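Local structure of extracellular solute-binding protein family 1 (Alicyclobacillus acidocaldarius subsp. acidocaldarius, 4OVJ) at residues Q156-S159 and W160-A164; N219-A222 and N223-K226; S73-A77 and G78-P82; M87-E90 and Y91-A94. The protein probably binds an as yet unassigned solute outside the cell and delivers it to an ABC-type importer, as other family 1 extracellular solute-binding proteins do. All blocks are in the same frame, centred on the assembly; numbering follows the deposited sequence.

Overall arrangement
All four contacts are local, each formed where one piece of chain runs straight into the next, and all lie at or beside a helix end. Contact 1 starts helix 160-174 and is buried; contact 2, partly buried, is the final two turns of helix 211-226. These two touch, with Tyr-220 OH 2.8 Å from Trp-160 O, and combine aromatic packing with polar bonds. Across the chain's centre, contact 3 ends helix 65-77 at the surface almost wholly through backbone bonds, while contact 4, partly buried, leads strand 84-87 into helix 92-98 with two waters. The centres of contacts 3 and 4 are about 15 Å apart; those of contacts 1 and 3, about 50 Å.

Contact 1 of 4, residues Q156-S159 and W160-A164; sequences QRVS and WQQWA
Ser-159 O takes the backbone N-H of Trp-163 at 2.8 Å, the first main-chain bond of helix 160-174, nearly linear at the acceptor with a C=O...N angle of 163°. Gln-162 OE1 receives the backbone N-H of Ser-159 at 2.9 Å, with an N-H...O angle of 176°; the donor is tilted out of the plane of the amide carbonyl. The return bond runs from Gln-162 N to Ser-159 OG, 3.0 Å long. Backbone and side chain of each residue thus bond to side chain and backbone of the other, the reciprocal pattern of a capping box, with Ser-159 as the N-cap of the helix. Two torsions make this possible. OG of Ser-159 is turned in between its own N and carbonyl carbon (chi1 69°), facing the first turn, and the Gln-162 chain leaves beside its backbone N and then runs extended, which carries the amide back beneath the cap. CG of Gln-162 passes close to OG on the way, at 3.1 Å. Val-158 adds an apolar contact just ahead of the cap: its CG2 rests 3.8 Å from Trp-163 CB, the two side chains crossing at about a right angle, while its CB lies 3.5 Å from Gln-162 OE1. The indole N-H groups serve other partners, Trp-160 NE1 bonding to Gln-194 and Trp-163 NE1 to Glu-179. Beyond the two segments, backbone bonds tie Val-158 and Trp-160 to Thr-282, and the Trp-163 ring meets Tyr-153 edge-to-face.

Contact 2 of 4, residues N219-A222 and N223-K226; sequences NYWA and NLRK
Arg-225 lays one face of its guanidinium group over the preceding turn of its own helix, with NH2 3.4 Å from Ala-222 CA and 3.5 Å from Ala-222 CB. NH1 reaches the other end of the same patch, 3.8 Å from Trp-221 CB. The fold-back comes from a bend at chi3 (-61°), which turns the end of the chain toward the N-terminal side. Its charge is met outside the segments, where NH1 makes salt bridges with Asp-181 and Glu-183. With an alanine here, Asp-181 and Glu-183 would probably lose this cationic partner, and the backbone of Trp-221 and Ala-222 its cover. A second cluster gathers round Leu-224, whose CD1 lies 3.7 Å from Tyr-220 CE2 and 3.8 Å from Trp-221 CE3, approaching both rings obliquely. The rings also meet each other: Tyr-220 CD2 lies over one face of the indole, offset toward its rim. Backbone i to i+4 bonds run beneath these side chains, Arg-225 N to Trp-221 O at 2.9 Å being nearly straight at the acceptor (161°), whereas Leu-224 N to Tyr-220 O is weak at 3.4 Å. Among its neighbours, this end of helix 211-226 packs Tyr-220 and Leu-224 on helix 160-174, while Arg-225 touches Val-391 and Gln-392 of helix 377-392.

Contact 3 of 4, residues S73-A77 and G78-P82; sequences STEVA and GGNAP
The Glu-75 carboxylate and the Asn-80 side-chain amide cross obliquely with their planes 30° apart; neither lies flat on the other. The near approach is of Glu-75 OE1 to the aliphatic Asn-80 CB, at 3.2 Å, whereas OE1 and Asn-80 OD1, both acceptors, stand 3.6 Å apart. A bend at chi2 folds the Glu-75 chain toward the turn and brings its acid beside Asn-80. On a different side of the turn, Val-76 CG2 meets Ala-81 CB at 3.7 Å, an apolar contact that ties the departing chain to the last helical turn. Val-76 also reaches Tyr-95 of helix 92-98, and Ala-81 touches Tyr-301. The polar bonding across the segments is carried by the backbone. Asn-80 N bonds to Glu-75 O at 2.8 Å, and inside that span Gly-79 N bonds to Val-76 O at 3.1 Å. The second bond is nearly straight at its hydrogen, although the donor stands 60° out of the carbonyl plane. Gly-78 N divides its hydrogen between Thr-74 O, 3.2 Å away, and a weak bond to Glu-75 O. Gly-79 has a positive phi of 85°, a conformation in which a side chain would press on the preceding carbonyl oxygen. The 6→1 and 5→2 bonds with glycine at C-prime make this a Schellman motif, which closes helix 65-77 before strand 84-87.

Contact 4 of 4, residues M87-E90 and Y91-A94; sequences MDYE and YIDA
An Asx turn at Asp-88 leads the chain from the end of strand 84-87 toward helix 92-98: Asp-88 OD2 accepts from Glu-90 N at 3.0 Å, met from above the carboxylate plane. The main-chain oxygen of Asp-88 works in the same turn, taking Tyr-91 N at 3.0 Å from a donor that stands above the carbonyl plane, with a weak bond from Ile-92 N besides. Past this bend Glu-90 and Tyr-91 run side by side in the same direction. Glu-90 CG sits over the centre of the Tyr-91 ring, 4.0 Å from the centroid and 4° off the ring normal, a CH-pi contact; the carboxylate continues over the ring, stacked within 5° of its plane. The Glu-90 chain can cover the ring because CG is anti to the backbone N (chi1 175°) and the remainder is extended. Replacing Tyr-91 with an alanine would probably leave the Glu-90 chain without the surface on which it lies, free to turn, and would remove the ring that meets Phe-69 of helix 65-77. Toward the interior, selenomethionine Met-87 brings CG to 3.8 Å from Ile-92 CB, the two chains crossing at a slant, and its SE lies 4.0 Å from Tyr-91 CB. Met-87 also packs on Phe-297 and Ser-299 of strand 293-300. Two waters extend the first helical turn backwards: one donates to Glu-90 O and accepts from Ala-94 N, and the other joins Asp-93 N to Tyr-89 O, to which it donates at 2.6 Å.

Contact 1 of 4, residues Q156-S159 and W160-A164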
loop_
_atom_site.group_PDB
_atom_site.type_symbol
_atom_site.label_atom_id
_atom_site.label_comp_id
_atom_site.label_asym_id
_atom_site.label_seq_id
_atom_site.Cartn_x
_atom_site.Cartn_y
_atom_site.Cartn_z
ATOM N N GLN A 156 -2.680 6.612 20.391
ATOM C CA GLN A 156 -2.300 5.243 20.743
ATOM C C GLN A 156 -3.145 4.262 19.953
ATOM O O GLN A 156 -4.297 4.550 19.594
ATOM C CB GLN A 156 -2.438 4.996 22.253
ATOM C CG GLN A 156 -3.855 4.783 22.771
ATOM C CD GLN A 156 -4.598 6.054 23.183
ATOM O OE1 GLN A 156 -4.179 7.213 22.918
ATOM N NE2 GLN A 156 -5.739 5.839 23.815
ATOM N N ARG A 157 -2.594 3.087 19.688
ATOM C CA ARG A 157 -3.367 2.091 18.985
ATOM C C ARG A 157 -4.428 1.525 19.922
ATOM O O ARG A 157 -4.132 1.217 21.089
ATOM C CB ARG A 157 -2.491 0.988 18.449
ATOM C CG ARG A 157 -3.129 0.281 17.276
ATOM C CD ARG A 157 -2.263 -0.859 16.772
ATOM N NE ARG A 157 -2.785 -1.345 15.504
ATOM C CZ ARG A 157 -2.373 -2.443 14.892
ATOM N NH1 ARG A 157 -1.391 -3.169 15.420
ATOM N NH2 ARG A 157 -2.928 -2.797 13.739
ATOM N N VAL A 158 -5.645 1.360 19.419
ATOM C CA VAL A 158 -6.739 0.877 20.238
ATOM C C VAL A 158 -7.485 -0.245 19.536
ATOM O O VAL A 158 -7.279 -0.475 18.349
ATOM C CB VAL A 158 -7.735 2.008 20.582
ATOM C CG1 VAL A 158 -7.100 3.034 21.504
ATOM C CG2 VAL A 158 -8.260 2.668 19.325
ATOM N N SER A 159 -8.345 -0.929 20.278
ATOM C CA SER A 159 -9.227 -1.932 19.694
ATOM C C SER A 159 -10.392 -1.261 18.977
ATOM O O SER A 159 -10.696 -0.092 19.214
ATOM C CB SER A 159 -9.799 -2.838 20.765
ATOM O OG SER A 159 -10.695 -2.096 21.563
ATOM N N TRP A 160 -11.065 -2.018 18.123
ATOM C CA TRP A 160 -12.253 -1.495 17.434
ATOM C C TRP A 160 -13.314 -0.984 18.425
ATOM O O TRP A 160 -13.909 0.075 18.216
ATOM C CB TRP A 160 -12.873 -2.572 16.541
ATOM C CG TRP A 160 -12.115 -2.883 15.295
ATOM C CD1 TRP A 160 -11.518 -4.054 14.986
ATOM C CD2 TRP A 160 -11.929 -2.030 14.161
ATOM N NE1 TRP A 160 -10.939 -3.985 13.757
ATOM C CE2 TRP A 160 -11.191 -2.752 13.217
ATOM C CE3 TRP A 160 -12.313 -0.715 13.858
ATOM C CZ2 TRP A 160 -10.823 -2.216 11.988
ATOM C CZ3 TRP A 160 -11.959 -0.185 12.638
ATOM C CH2 TRP A 160 -11.224 -0.938 11.708
ATOM N N GLN A 161 -13.563 -1.728 19.498
ATOM C CA GLN A 161 -14.566 -1.292 20.478
ATOM C C GLN A 161 -14.100 -0.063 21.261
ATOM O O GLN A 161 -14.886 0.843 21.536
ATOM C CB GLN A 161 -14.961 -2.441 21.401
ATOM C CG GLN A 161 -15.819 -3.500 20.699
ATOM C CD GLN A 161 -17.210 -2.967 20.374
ATOM O OE1 GLN A 161 -17.831 -2.312 21.211
ATOM N NE2 GLN A 161 -17.689 -3.209 19.149
ATOM N N GLN A 162 -12.816 -0.001 21.600
ATOM C CA GLN A 162 -12.294 1.194 22.239
ATOM C C GLN A 162 -12.399 2.407 21.307
ATOM O O GLN A 162 -12.751 3.498 21.730
ATOM C CB GLN A 162 -10.848 0.992 22.671
ATOM C CG GLN A 162 -10.673 -0.003 23.816
ATOM C CD GLN A 162 -9.225 -0.440 24.035
ATOM O OE1 GLN A 162 -8.363 -0.317 23.160
ATOM N NE2 GLN A 162 -8.962 -0.983 25.211
ATOM N N TRP A 163 -12.092 2.191 20.037
ATOM C CA TRP A 163 -12.201 3.213 19.028
ATOM C C TRP A 163 -13.638 3.729 18.887
ATOM O O TRP A 163 -13.856 4.931 18.852
ATOM C CB TRP A 163 -11.666 2.670 17.700
ATOM C CG TRP A 163 -11.602 3.669 16.600
ATOM C CD1 TRP A 163 -12.189 3.559 15.376
ATOM C CD2 TRP A 163 -10.893 4.918 16.595
ATOM N NE1 TRP A 163 -11.882 4.655 14.603
ATOM C CE2 TRP A 163 -11.082 5.499 15.323
ATOM C CE3 TRP A 163 -10.097 5.588 17.530
ATOM C CZ2 TRP A 163 -10.525 6.719 14.975
ATOM C CZ3 TRP A 163 -9.536 6.803 17.174
ATOM C CH2 TRP A 163 -9.768 7.361 15.913
ATOM N N ALA A 164 -14.609 2.825 18.813
ATOM C CA ALA A 164 -16.020 3.232 18.723
ATOM C C ALA A 164 -16.432 4.102 19.903
ATOM O O ALA A 164 -17.137 5.104 19.729
ATOM C CB ALA A 164 -16.924 2.015 18.604
#

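Contact 2 of 4, residues N219-A222 and N223-K226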
loop_
_atom_site.group_PDB
_atom_site.type_symbol
_atom_site.label_atom_id
_atom_site.label_comp_id
_atom_site.label_asym_id
_atom_site.label_seq_id
_atom_site.Cartn_x
_atom_site.Cartn_y
_atom_site.Cartn_z
ATOM N N ASN A 219 -21.942 -4.599 10.683
ATOM C CA ASN A 219 -22.643 -4.185 11.903
ATOM C C ASN A 219 -21.885 -3.164 12.694
ATOM O O ASN A 219 -22.497 -2.274 13.296
ATOM C CB ASN A 219 -22.943 -5.380 12.795
ATOM C CG ASN A 219 -24.206 -6.105 12.380
ATOM O OD1 ASN A 219 -25.106 -5.503 11.801
ATOM N ND2 ASN A 219 -24.285 -7.395 12.687
ATOM N N TYR A 220 -20.559 -3.284 12.705
ATOM C CA TYR A 220 -19.721 -2.324 13.404
ATOM C C TYR A 220 -19.981 -0.926 12.876
ATOM O O TYR A 220 -20.278 -0.014 13.641
ATOM C CB TYR A 220 -18.245 -2.675 13.242
ATOM C CG TYR A 220 -17.309 -1.690 13.899
ATOM C CD1 TYR A 220 -17.066 -1.753 15.260
ATOM C CD2 TYR A 220 -16.681 -0.686 13.160
ATOM C CE1 TYR A 220 -16.226 -0.853 15.874
ATOM C CE2 TYR A 220 -15.821 0.213 13.769
ATOM C CZ TYR A 220 -15.597 0.122 15.131
ATOM O OH TYR A 220 -14.749 1.003 15.754
ATOM N N TRP A 221 -19.911 -0.772 11.560
ATOM C CA TRP A 221 -20.134 0.546 10.955
ATOM C C TRP A 221 -21.597 0.971 11.030
ATOM O O TRP A 221 -21.881 2.149 11.239
ATOM C CB TRP A 221 -19.628 0.583 9.515
ATOM C CG TRP A 221 -18.143 0.385 9.452
ATOM C CD1 TRP A 221 -17.483 -0.780 9.188
ATOM C CD2 TRP A 221 -17.136 1.364 9.719
ATOM N NE1 TRP A 221 -16.126 -0.582 9.265
ATOM C CE2 TRP A 221 -15.888 0.731 9.578
ATOM C CE3 TRP A 221 -17.170 2.728 10.048
ATOM C CZ2 TRP A 221 -14.684 1.405 9.757
ATOM C CZ3 TRP A 221 -15.972 3.397 10.232
ATOM C CH2 TRP A 221 -14.750 2.737 10.077
ATOM N N ALA A 222 -22.518 0.014 10.890
ATOM C CA ALA A 222 -23.943 0.335 11.004
ATOM C C ALA A 222 -24.271 0.926 12.376
ATOM O O ALA A 222 -25.049 1.872 12.469
ATOM C CB ALA A 222 -24.800 -0.878 10.722
ATOM N N ASN A 223 -23.648 0.394 13.430
ATOM C CA ASN A 223 -23.873 0.933 14.771
ATOM C C ASN A 223 -23.357 2.370 14.883
ATOM O O ASN A 223 -24.023 3.228 15.468
ATOM C CB ASN A 223 -23.292 0.022 15.834
ATOM C CG ASN A 223 -24.123 -1.240 16.045
ATOM O OD1 ASN A 223 -25.314 -1.294 15.731
ATOM N ND2 ASN A 223 -23.497 -2.256 16.585
ATOM N N LEU A 224 -22.210 2.650 14.280
ATOM C CA LEU A 224 -21.678 4.013 14.288
ATOM C C LEU A 224 -22.586 4.969 13.501
ATOM O O LEU A 224 -22.786 6.108 13.909
ATOM C CB LEU A 224 -20.257 4.048 13.731
ATOM C CG LEU A 224 -19.190 3.310 14.535
ATOM C CD1 LEU A 224 -17.889 3.271 13.765
ATOM C CD2 LEU A 224 -19.010 3.977 15.887
ATOM N N ARG A 225 -23.141 4.503 12.390
ATOM C CA ARG A 225 -24.086 5.325 11.620
ATOM C C ARG A 225 -25.338 5.646 12.440
ATOM O O ARG A 225 -25.787 6.789 12.467
ATOM C CB ARG A 225 -24.518 4.626 10.333
ATOM C CG ARG A 225 -23.503 4.704 9.223
ATOM C CD ARG A 225 -24.110 4.358 7.879
ATOM N NE ARG A 225 -24.648 3.012 7.840
ATOM C CZ ARG A 225 -23.938 1.900 7.662
ATOM N NH1 ARG A 225 -22.622 1.932 7.525
ATOM N NH2 ARG A 225 -24.563 0.733 7.634
ATOM N N LYS A 226 -25.891 4.617 13.082
ATOM C CA LYS A 226 -27.098 4.734 13.920
ATOM C C LYS A 226 -26.948 5.823 14.984
ATOM O O LYS A 226 -27.898 6.565 15.268
ATOM C CB LYS A 226 -27.403 3.380 14.586
ATOM C CG LYS A 226 -28.548 3.386 15.589
ATOM C CD LYS A 226 -29.002 1.974 15.951
ATOM C CE LYS A 226 -27.974 1.245 16.807
ATOM N NZ LYS A 226 -28.465 -0.054 17.360
#

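Contact 3 of 4, residues S73-A77 and G78-P82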
loop_
_atom_site.group_PDB
_atom_site.type_symbol
_atom_site.label_atom_id
_atom_site.label_comp_id
_atom_site.label_asym_id
_atom_site.label_seq_id
_atom_site.Cartn_x
_atom_site.Cartn_y
_atom_site.Cartn_z
ATOM N N SER A 73 6.892 -8.349 -21.903
ATOM C CA SER A 73 6.605 -9.769 -22.122
ATOM C C SER A 73 7.230 -10.267 -23.425
ATOM O O SER A 73 7.868 -11.324 -23.457
ATOM C CB SER A 73 5.105 -10.023 -22.144
ATOM O OG SER A 73 4.862 -11.383 -22.405
ATOM N N THR A 74 7.049 -9.507 -24.498
ATOM C CA THR A 74 7.592 -9.905 -25.797
ATOM C C THR A 74 9.122 -9.800 -25.855
ATOM O O THR A 74 9.778 -10.661 -26.447
ATOM C CB THR A 74 6.946 -9.099 -26.935
ATOM O OG1 THR A 74 5.551 -9.414 -26.990
ATOM C CG2 THR A 74 7.576 -9.453 -28.266
ATOM N N GLU A 75 9.689 -8.768 -25.230
ATOM C CA GLU A 75 11.149 -8.574 -25.215
ATOM C C GLU A 75 11.853 -9.668 -24.397
ATOM O O GLU A 75 12.869 -10.225 -24.818
ATOM C CB GLU A 75 11.529 -7.185 -24.680
ATOM C CG GLU A 75 11.154 -6.006 -25.587
ATOM C CD GLU A 75 11.908 -5.962 -26.922
ATOM O OE1 GLU A 75 13.138 -6.202 -26.957
ATOM O OE2 GLU A 75 11.265 -5.661 -27.950
ATOM N N VAL A 76 11.304 -9.979 -23.232
ATOM C CA VAL A 76 11.881 -10.994 -22.361
ATOM C C VAL A 76 11.820 -12.358 -23.037
ATOM O O VAL A 76 12.813 -13.082 -23.072
ATOM C CB VAL A 76 11.179 -11.013 -20.991
ATOM C CG1 VAL A 76 11.621 -12.198 -20.157
ATOM C CG2 VAL A 76 11.491 -9.722 -20.251
ATOM N N ALA A 77 10.669 -12.702 -23.602
ATOM C CA ALA A 77 10.527 -13.999 -24.271
ATOM C C ALA A 77 11.572 -14.162 -25.384
ATOM O O ALA A 77 12.072 -15.268 -25.624
ATOM C CB ALA A 77 9.116 -14.163 -24.826
ATOM N N GLY A 78 11.932 -13.057 -26.034
ATOM C CA GLY A 78 12.887 -13.077 -27.141
ATOM C C GLY A 78 14.355 -12.872 -26.802
ATOM O O GLY A 78 15.161 -12.644 -27.706
ATOM N N GLY A 79 14.711 -12.944 -25.518
ATOM C CA GLY A 79 16.112 -12.825 -25.091
ATOM C C GLY A 79 16.587 -11.387 -24.895
ATOM O O GLY A 79 17.769 -11.164 -24.661
ATOM N N ASN A 80 15.678 -10.409 -24.955
ATOM C CA ASN A 80 16.072 -9.003 -24.863
ATOM C C ASN A 80 15.698 -8.353 -23.533
ATOM O O ASN A 80 15.478 -7.138 -23.489
ATOM C CB ASN A 80 15.443 -8.190 -26.002
ATOM C CG ASN A 80 15.894 -8.652 -27.373
ATOM O OD1 ASN A 80 15.071 -8.947 -28.246
ATOM N ND2 ASN A 80 17.201 -8.715 -27.574
ATOM N N ALA A 81 15.631 -9.136 -22.454
ATOM C CA ALA A 81 15.296 -8.565 -21.148
ATOM C C ALA A 81 16.316 -7.527 -20.713
ATOM O O ALA A 81 17.504 -7.717 -20.899
ATOM C CB ALA A 81 15.200 -9.646 -20.088
ATOM N N PRO A 82 15.856 -6.432 -20.098
ATOM C CA PRO A 82 16.833 -5.530 -19.481
ATOM C C PRO A 82 17.465 -6.178 -18.265
ATOM O O PRO A 82 16.837 -7.031 -17.624
ATOM C CB PRO A 82 16.003 -4.319 -19.031
ATOM C CG PRO A 82 14.589 -4.729 -19.130
ATOM C CD PRO A 82 14.463 -6.038 -19.845
#

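Contact 4 of 4, residues M87-E90 and Y91-A94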
loop_
_atom_site.group_PDB
_atom_site.type_symbol
_atom_site.label_atom_id
_atom_site.label_comp_id
_atom_site.label_asym_id
_atom_site.label_seq_id
_atom_site.Cartn_x
_atom_site.Cartn_y
_atom_site.Cartn_z
HETATM N N MSE A 87 9.279 -4.210 -11.484
HETATM C CA MSE A 87 8.353 -5.337 -11.480
HETATM C C MSE A 87 7.182 -5.000 -10.600
HETATM O O MSE A 87 7.291 -4.190 -9.680
HETATM C CB MSE A 87 9.132 -6.561 -11.012
HETATM C CG MSE A 87 8.358 -7.877 -10.940
HETATM SE SE MSE A 87 7.620 -8.438 -12.674
HETATM C CE MSE A 87 9.090 -8.084 -13.929
ATOM N N ASP A 88 6.048 -5.618 -10.902
ATOM C CA ASP A 88 4.828 -5.424 -10.146
ATOM C C ASP A 88 4.387 -6.731 -9.479
ATOM O O ASP A 88 4.618 -7.832 -9.996
ATOM C CB ASP A 88 3.699 -4.928 -11.030
ATOM C CG ASP A 88 2.475 -4.501 -10.210
ATOM O OD1 ASP A 88 2.528 -3.425 -9.563
ATOM O OD2 ASP A 88 1.466 -5.244 -10.204
ATOM N N TYR A 89 3.732 -6.590 -8.334
ATOM C CA TYR A 89 3.217 -7.733 -7.573
ATOM C C TYR A 89 2.340 -8.663 -8.410
ATOM O O TYR A 89 2.383 -9.885 -8.231
ATOM C CB TYR A 89 2.453 -7.225 -6.342
ATOM C CG TYR A 89 2.203 -8.253 -5.262
ATOM C CD1 TYR A 89 3.220 -9.085 -4.801
ATOM C CD2 TYR A 89 0.946 -8.374 -4.683
ATOM C CE1 TYR A 89 2.989 -10.021 -3.806
ATOM C CE2 TYR A 89 0.700 -9.299 -3.686
ATOM C CZ TYR A 89 1.724 -10.131 -3.250
ATOM O OH TYR A 89 1.476 -11.056 -2.265
ATOM N N GLU A 90 1.560 -8.094 -9.323
ATOM C CA GLU A 90 0.682 -8.865 -10.217
ATOM C C GLU A 90 1.435 -9.856 -11.130
ATOM O O GLU A 90 0.901 -10.922 -11.481
ATOM C CB GLU A 90 -0.144 -7.898 -11.086
ATOM C CG GLU A 90 -1.011 -8.585 -12.139
ATOM C CD GLU A 90 -1.944 -7.645 -12.885
ATOM O OE1 GLU A 90 -1.845 -6.405 -12.717
ATOM O OE2 GLU A 90 -2.782 -8.164 -13.658
ATOM N N TYR A 91 2.646 -9.492 -11.534
ATOM C CA TYR A 91 3.378 -10.234 -12.554
ATOM C C TYR A 91 4.613 -10.985 -12.076
ATOM O O TYR A 91 5.186 -11.793 -12.823
ATOM C CB TYR A 91 3.787 -9.272 -13.658
ATOM C CG TYR A 91 2.619 -8.737 -14.463
ATOM C CD1 TYR A 91 1.768 -9.592 -15.147
ATOM C CD2 TYR A 91 2.369 -7.383 -14.533
ATOM C CE1 TYR A 91 0.701 -9.101 -15.881
ATOM C CE2 TYR A 91 1.319 -6.880 -15.270
ATOM C CZ TYR A 91 0.488 -7.735 -15.938
ATOM O OH TYR A 91 -0.553 -7.216 -16.664
ATOM N N ILE A 92 5.026 -10.757 -10.839
ATOM C CA ILE A 92 6.290 -11.307 -10.379
ATOM C C ILE A 92 6.273 -12.842 -10.373
ATOM O O ILE A 92 7.272 -13.463 -10.734
ATOM C CB ILE A 92 6.723 -10.712 -9.015
ATOM C CG1 ILE A 92 8.169 -11.110 -8.702
ATOM C CG2 ILE A 92 5.758 -11.104 -7.905
ATOM C CD1 ILE A 92 8.787 -10.282 -7.597
ATOM N N ASP A 93 5.138 -13.451 -10.010
ATOM C CA ASP A 93 5.054 -14.912 -9.984
ATOM C C ASP A 93 5.340 -15.479 -11.367
ATOM O O ASP A 93 6.113 -16.440 -11.505
ATOM C CB ASP A 93 3.677 -15.391 -9.512
ATOM C CG ASP A 93 3.541 -16.910 -9.548
ATOM O OD1 ASP A 93 4.059 -17.575 -8.627
ATOM O OD2 ASP A 93 2.901 -17.441 -10.495
ATOM N N ALA A 94 4.708 -14.894 -12.379
ATOM C CA ALA A 94 4.842 -15.394 -13.750
ATOM C C ALA A 94 6.295 -15.323 -14.222
ATOM O O ALA A 94 6.849 -16.316 -14.707
ATOM C CB ALA A 94 3.930 -14.623 -14.687
HETATM O O HOH W 1 2.687 -12.427 -8.756
HETATM O O HOH W 2 2.113 -13.509 -12.166
#